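Local coordinates for spike protein P1 (Pseudoalteromonas phage pm2, PDB 2VVE) that serves as the receptor-binding spike at the fivefold vertices of the virion, its C-terminal part binding the receptor and its N-terminal part associating with the capsid vertex, at residues 18-31 and 75-87. Sequence-based numbering, arbitrary orientation.
Sequences PLRDGVRELLPEDA and FGSVNYWVSDEEI
Tyr80 is the hub of the packing between 18-31 and 75-87, and its ring is fixed from several sides. Leu19 CD2 lies over one face, 3.8 Å from the ring centroid and 14° off the normal, a CH-pi contact; Leu26 CB comes to the ring edge 3.7 Å from Tyr80 CD1. With chi1 at 75°, the Tyr80 ring leans across toward 18-31, where its OH accepts an almost straight bond from Arg20 N (2.9 Å, 177°); a water links the same OH to Pro18 O. The aliphatic part of Arg24 runs alongside the ring, leaving its guanidinium to grip Asp21 side-on: NE bonds Asp21 O in the guanidinium plane, while NH2 forms a salt bridge with OD1 from above the carboxylate plane. Arg20 CB covers one face of that guanidinium, 3.4 Å above it.

The backbones pair antiparallel, Arg24 with Tyr80 through two bonds. A classic beta bulge follows: Val78 O takes both Leu26 N (2.7 Å) and Leu27 N (3.2 Å), advancing the register by one residue. At the other end, Gly22 N bonds Ser83 O at 2.7 Å, joining the loop before strand 24-27 to the loop after strand 78-81.

Away from the face that carries Tyr80, Val78 and Leu27, the rim is sparser and more solvent-exposed. Glu25, extended, receives Ser77 OG on the anti side of OE2 (2.9 Å), and waters bridge Glu29 OE1 to Ser77 N and Asp21 OD2 to Asp84 O.

The contact belongs to the second jelly-roll domain. Within this chain, strand 24-27 is the outer strand of a sheet in which 78-81 comes next, followed by 44-47, whose Ile44 touches Leu19, Tyr80 and Val82. Leu19 and Leu27 reach strand 245-253 of the other sheet, Leu26 meets Ile38 of strand 33-39, and Val78 packs on Val12 of a neighbouring subunit.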
loop_
_atom_site.group_PDB
_atom_site.type_symbol
_atom_site.label_atom_id
_atom_site.label_comp_id
_atom_site.label_asym_id
_atom_site.label_seq_id
_atom_site.Cartn_x
_atom_site.Cartn_y
_atom_site.Cartn_z
ATOM N N PRO A 18 -9.107 -17.175 -19.268
ATOM C CA PRO A 18 -7.962 -17.988 -18.880
ATOM C C PRO A 18 -6.710 -17.470 -19.569
ATOM O O PRO A 18 -6.658 -17.397 -20.798
ATOM C CB PRO A 18 -8.327 -19.388 -19.383
ATOM C CG PRO A 18 -9.208 -19.129 -20.572
ATOM C CD PRO A 18 -9.984 -17.877 -20.232
ATOM N N LEU A 19 -5.723 -17.075 -18.772
ATOM C CA LEU A 19 -4.467 -16.569 -19.327
ATOM C C LEU A 19 -3.491 -17.720 -19.597
ATOM O O LEU A 19 -3.090 -18.425 -18.674
ATOM C CB LEU A 19 -3.839 -15.559 -18.373
ATOM C CG LEU A 19 -4.637 -14.282 -18.072
ATOM C CD1 LEU A 19 -4.007 -13.545 -16.898
ATOM C CD2 LEU A 19 -4.694 -13.377 -19.308
ATOM N N ARG A 20 -3.121 -17.912 -20.863
ATOM C CA ARG A 20 -2.269 -19.039 -21.218
ATOM C C ARG A 20 -0.938 -18.523 -21.781
ATOM O O ARG A 20 -0.629 -17.348 -21.619
ATOM C CB ARG A 20 -3.023 -20.005 -22.140
ATOM C CG ARG A 20 -4.333 -20.488 -21.504
ATOM C CD ARG A 20 -4.932 -21.690 -22.220
ATOM N NE ARG A 20 -6.143 -22.153 -21.538
ATOM C CZ ARG A 20 -6.163 -22.948 -20.465
ATOM N NH1 ARG A 20 -5.030 -23.396 -19.924
ATOM N NH2 ARG A 20 -7.325 -23.296 -19.921
ATOM N N ASP A 21 -0.149 -19.393 -22.400
ATOM C CA ASP A 21 1.235 -19.068 -22.737
ATOM C C ASP A 21 1.434 -18.464 -24.122
ATOM O O ASP A 21 0.662 -18.718 -25.054
ATOM C CB ASP A 21 2.116 -20.321 -22.621
ATOM C CG ASP A 21 1.642 -21.448 -23.538
ATOM O OD1 ASP A 21 0.444 -21.814 -23.482
ATOM O OD2 ASP A 21 2.455 -21.957 -24.320
ATOM N N GLY A 22 2.517 -17.715 -24.262
ATOM C CA GLY A 22 2.819 -17.033 -25.524
ATOM C C GLY A 22 1.899 -15.846 -25.759
ATOM O O GLY A 22 1.061 -15.521 -24.919
ATOM N N VAL A 23 2.052 -15.199 -26.908
ATOM C CA VAL A 23 1.196 -14.043 -27.229
ATOM C C VAL A 23 -0.129 -14.572 -27.750
ATOM O O VAL A 23 -0.169 -15.345 -28.720
ATOM C CB VAL A 23 1.863 -13.072 -28.229
ATOM C CG1 VAL A 23 0.886 -11.946 -28.597
ATOM C CG2 VAL A 23 3.136 -12.489 -27.638
ATOM N N ARG A 24 -1.198 -14.199 -27.055
ATOM C CA ARG A 24 -2.554 -14.632 -27.365
ATOM C C ARG A 24 -3.469 -13.427 -27.361
ATOM O O ARG A 24 -3.155 -12.388 -26.795
ATOM C CB ARG A 24 -3.050 -15.652 -26.329
ATOM C CG ARG A 24 -2.290 -16.974 -26.368
ATOM C CD ARG A 24 -2.863 -17.984 -25.420
ATOM N NE ARG A 24 -2.025 -19.191 -25.351
ATOM C CZ ARG A 24 -2.457 -20.424 -25.588
ATOM N NH1 ARG A 24 -3.729 -20.635 -25.897
ATOM N NH2 ARG A 24 -1.618 -21.453 -25.494
ATOM N N GLU A 25 -4.618 -13.573 -27.996
ATOM C CA GLU A 25 -5.586 -12.497 -28.017
ATOM C C GLU A 25 -6.305 -12.390 -26.666
ATOM O O GLU A 25 -6.759 -13.398 -26.120
ATOM C CB GLU A 25 -6.589 -12.757 -29.132
ATOM C CG GLU A 25 -7.433 -11.569 -29.458
ATOM C CD GLU A 25 -8.296 -11.813 -30.662
ATOM O OE1 GLU A 25 -9.218 -12.644 -30.557
ATOM O OE2 GLU A 25 -8.061 -11.153 -31.697
ATOM N N LEU A 26 -6.379 -11.176 -26.124
ATOM C CA LEU A 26 -7.124 -10.923 -24.897
ATOM C C LEU A 26 -8.573 -10.592 -25.245
ATOM O O LEU A 26 -9.503 -11.112 -24.629
ATOM C CB LEU A 26 -6.501 -9.769 -24.108
ATOM C CG LEU A 26 -7.169 -9.462 -22.771
ATOM C CD1 LEU A 26 -6.800 -10.527 -21.747
ATOM C CD2 LEU A 26 -6.780 -8.072 -22.311
ATOM N N LEU A 27 -8.748 -9.712 -26.225
ATOM C CA LEU A 27 -10.069 -9.353 -26.752
ATOM C C LEU A 27 -10.068 -9.394 -28.273
ATOM O O LEU A 27 -9.095 -8.952 -28.905
ATOM C CB LEU A 27 -10.445 -7.936 -26.321
ATOM C CG LEU A 27 -10.435 -7.659 -24.819
ATOM C CD1 LEU A 27 -10.396 -6.155 -24.587
ATOM C CD2 LEU A 27 -11.624 -8.329 -24.131
ATOM N N PRO A 28 -11.172 -9.885 -28.875
ATOM C CA PRO A 28 -11.268 -9.926 -30.326
ATOM C C PRO A 28 -11.756 -8.575 -30.875
ATOM O O PRO A 28 -12.256 -7.742 -30.109
ATOM C CB PRO A 28 -12.311 -11.027 -30.566
ATOM C CG PRO A 28 -13.242 -10.913 -29.385
ATOM C CD PRO A 28 -12.394 -10.405 -28.223
ATOM N N GLU A 29 -11.610 -8.351 -32.176
ATOM C CA GLU A 29 -12.287 -7.210 -32.795
ATOM C C GLU A 29 -13.790 -7.438 -32.654
ATOM O O GLU A 29 -14.310 -8.498 -33.014
ATOM C CB GLU A 29 -11.909 -7.027 -34.260
ATOM C CG GLU A 29 -12.532 -5.757 -34.882
ATOM C CD GLU A 29 -12.006 -5.431 -36.263
ATOM O OE1 GLU A 29 -10.780 -5.541 -36.488
ATOM O OE2 GLU A 29 -12.826 -5.039 -37.124
ATOM N N ASP A 30 -14.474 -6.439 -32.111
ATOM C CA ASP A 30 -15.893 -6.556 -31.807
ATOM C C ASP A 30 -16.491 -5.151 -31.855
ATOM O O ASP A 30 -16.317 -4.361 -30.923
ATOM C CB ASP A 30 -16.050 -7.214 -30.428
ATOM C CG ASP A 30 -17.494 -7.319 -29.975
ATOM O OD1 ASP A 30 -18.403 -6.784 -30.650
ATOM O OD2 ASP A 30 -17.713 -7.925 -28.912
ATOM N N ALA A 31 -17.183 -4.857 -32.959
ATOM C CA ALA A 31 -17.766 -3.533 -33.202
ATOM C C ALA A 31 -18.702 -3.065 -32.080
ATOM O O ALA A 31 -18.913 -1.867 -31.912
ATOM C CB ALA A 31 -18.494 -3.509 -34.542
ATOM N N PHE A 75 -12.384 -1.009 -29.973
ATOM C CA PHE A 75 -13.217 -2.127 -30.418
ATOM C C PHE A 75 -12.393 -3.156 -31.186
ATOM O O PHE A 75 -12.928 -4.168 -31.629
ATOM C CB PHE A 75 -14.434 -1.669 -31.242
ATOM C CG PHE A 75 -14.091 -1.074 -32.590
ATOM C CD1 PHE A 75 -14.028 -1.873 -33.735
ATOM C CD2 PHE A 75 -13.882 0.292 -32.720
ATOM C CE1 PHE A 75 -13.719 -1.316 -34.978
ATOM C CE2 PHE A 75 -13.568 0.851 -33.960
ATOM C CZ PHE A 75 -13.502 0.045 -35.090
ATOM N N GLY A 76 -11.099 -2.882 -31.340
ATOM C CA GLY A 76 -10.220 -3.755 -32.109
ATOM C C GLY A 76 -9.663 -4.906 -31.289
ATOM O O GLY A 76 -10.008 -5.064 -30.109
ATOM N N SER A 77 -8.804 -5.705 -31.938
ATOM C CA SER A 77 -8.090 -6.813 -31.308
ATOM C C SER A 77 -7.090 -6.262 -30.292
ATOM O O SER A 77 -6.501 -5.193 -30.505
ATOM C CB SER A 77 -7.341 -7.629 -32.380
ATOM O OG SER A 77 -6.595 -8.675 -31.781
ATOM N N VAL A 78 -6.913 -6.986 -29.189
ATOM C CA VAL A 78 -5.928 -6.634 -28.170
ATOM C C VAL A 78 -5.241 -7.940 -27.758
ATOM O O VAL A 78 -5.913 -8.933 -27.477
ATOM C CB VAL A 78 -6.572 -5.954 -26.941
ATOM C CG1 VAL A 78 -5.496 -5.606 -25.882
ATOM C CG2 VAL A 78 -7.313 -4.663 -27.351
ATOM N N ASN A 79 -3.914 -7.926 -27.749
ATOM C CA ASN A 79 -3.106 -9.109 -27.381
ATOM C C ASN A 79 -2.494 -9.017 -25.998
ATOM O O ASN A 79 -2.217 -7.921 -25.515
ATOM C CB ASN A 79 -1.982 -9.283 -28.402
ATOM C CG ASN A 79 -2.499 -9.713 -29.762
ATOM O OD1 ASN A 79 -3.361 -10.578 -29.856
ATOM N ND2 ASN A 79 -1.975 -9.105 -30.826
ATOM N N TYR A 80 -2.253 -10.176 -25.376
ATOM C CA TYR A 80 -1.567 -10.222 -24.097
ATOM C C TYR A 80 -0.391 -11.208 -24.140
ATOM O O TYR A 80 -0.337 -12.087 -25.007
ATOM C CB TYR A 80 -2.523 -10.577 -22.937
ATOM C CG TYR A 80 -2.931 -12.045 -22.897
ATOM C CD1 TYR A 80 -4.087 -12.477 -23.537
ATOM C CD2 TYR A 80 -2.160 -12.984 -22.217
ATOM C CE1 TYR A 80 -4.473 -13.835 -23.510
ATOM C CE2 TYR A 80 -2.528 -14.358 -22.191
ATOM C CZ TYR A 80 -3.687 -14.759 -22.845
ATOM O OH TYR A 80 -4.078 -16.083 -22.845
ATOM N N TRP A 81 0.536 -11.037 -23.197
ATOM C CA TRP A 81 1.548 -12.044 -22.874
ATOM C C TRP A 81 1.772 -12.054 -21.360
ATOM O O TRP A 81 1.868 -10.984 -20.737
ATOM C CB TRP A 81 2.865 -11.726 -23.590
ATOM C CG TRP A 81 3.952 -12.754 -23.358
ATOM C CD1 TRP A 81 4.261 -13.803 -24.164
ATOM C CD2 TRP A 81 4.866 -12.816 -22.248
ATOM N NE1 TRP A 81 5.314 -14.531 -23.632
ATOM C CE2 TRP A 81 5.699 -13.944 -22.453
ATOM C CE3 TRP A 81 5.058 -12.035 -21.099
ATOM C CZ2 TRP A 81 6.713 -14.299 -21.562
ATOM C CZ3 TRP A 81 6.066 -12.401 -20.206
ATOM C CH2 TRP A 81 6.880 -13.522 -20.446
ATOM N N VAL A 82 1.852 -13.249 -20.774
ATOM C CA VAL A 82 2.179 -13.387 -19.345
ATOM C C VAL A 82 3.324 -14.364 -19.101
ATOM O O VAL A 82 4.028 -14.267 -18.102
ATOM C CB VAL A 82 0.954 -13.810 -18.469
ATOM C CG1 VAL A 82 -0.108 -12.711 -18.453
ATOM C CG2 VAL A 82 0.368 -15.156 -18.927
ATOM N N SER A 83 3.499 -15.312 -20.018
ATOM C CA SER A 83 4.401 -16.436 -19.763
ATOM C C SER A 83 4.656 -17.258 -21.022
ATOM O O SER A 83 3.797 -17.335 -21.891
ATOM C CB SER A 83 3.807 -17.339 -18.673
ATOM O OG SER A 83 4.598 -18.491 -18.501
ATOM N N ASP A 84 5.840 -17.865 -21.102
ATOM C CA ASP A 84 6.140 -18.857 -22.147
ATOM C C ASP A 84 6.103 -20.304 -21.649
ATOM O O ASP A 84 6.483 -21.218 -22.376
ATOM C CB ASP A 84 7.487 -18.570 -22.809
ATOM C CG ASP A 84 7.457 -17.335 -23.680
ATOM O OD1 ASP A 84 6.460 -17.117 -24.418
ATOM O OD2 ASP A 84 8.447 -16.585 -23.629
ATOM N N GLU A 85 5.631 -20.503 -20.421
ATOM C CA GLU A 85 5.519 -21.843 -19.820
ATOM C C GLU A 85 4.288 -22.570 -20.355
ATOM O O GLU A 85 3.161 -22.135 -20.107
ATOM C CB GLU A 85 5.415 -21.731 -18.292
ATOM C CG GLU A 85 6.734 -21.442 -17.585
ATOM C CD GLU A 85 7.695 -22.626 -17.643
ATOM O OE1 GLU A 85 7.385 -23.693 -17.062
ATOM O OE2 GLU A 85 8.765 -22.485 -18.273
ATOM N N GLU A 86 4.503 -23.676 -21.072
ATOM C CA GLU A 86 3.404 -24.427 -21.686
ATOM C C GLU A 86 2.562 -25.155 -20.643
ATOM O O GLU A 86 1.337 -25.188 -20.732
ATOM C CB GLU A 86 3.934 -25.421 -22.724
ATOM C CG GLU A 86 4.425 -24.746 -24.002
ATOM C CD GLU A 86 4.907 -25.743 -25.045
ATOM O OE1 GLU A 86 4.215 -26.764 -25.265
ATOM O OE2 GLU A 86 5.976 -25.500 -25.645
ATOM N N ILE A 87 3.230 -25.734 -19.656
ATOM C CA ILE A 87 2.533 -26.386 -18.544
ATOM C C ILE A 87 2.903 -25.745 -17.196
ATOM O O ILE A 87 3.603 -24.732 -17.162
ATOM C CB ILE A 87 2.762 -27.914 -18.556
ATOM C CG1 ILE A 87 4.242 -28.256 -18.346
ATOM C CG2 ILE A 87 2.247 -28.518 -19.873
ATOM C CD1 ILE A 87 4.461 -29.628 -17.720
HETATM O O HOH W 1 -6.612 -16.676 -23.383
HETATM O O HOH W 2 1.217 -15.631 -22.190
HETATM O O HOH W 3 5.013 -21.377 -24.671
HETATM O O HOH W 4 -0.256 -22.301 -20.923
HETATM O O HOH W 5 -8.541 -5.176 -34.803
#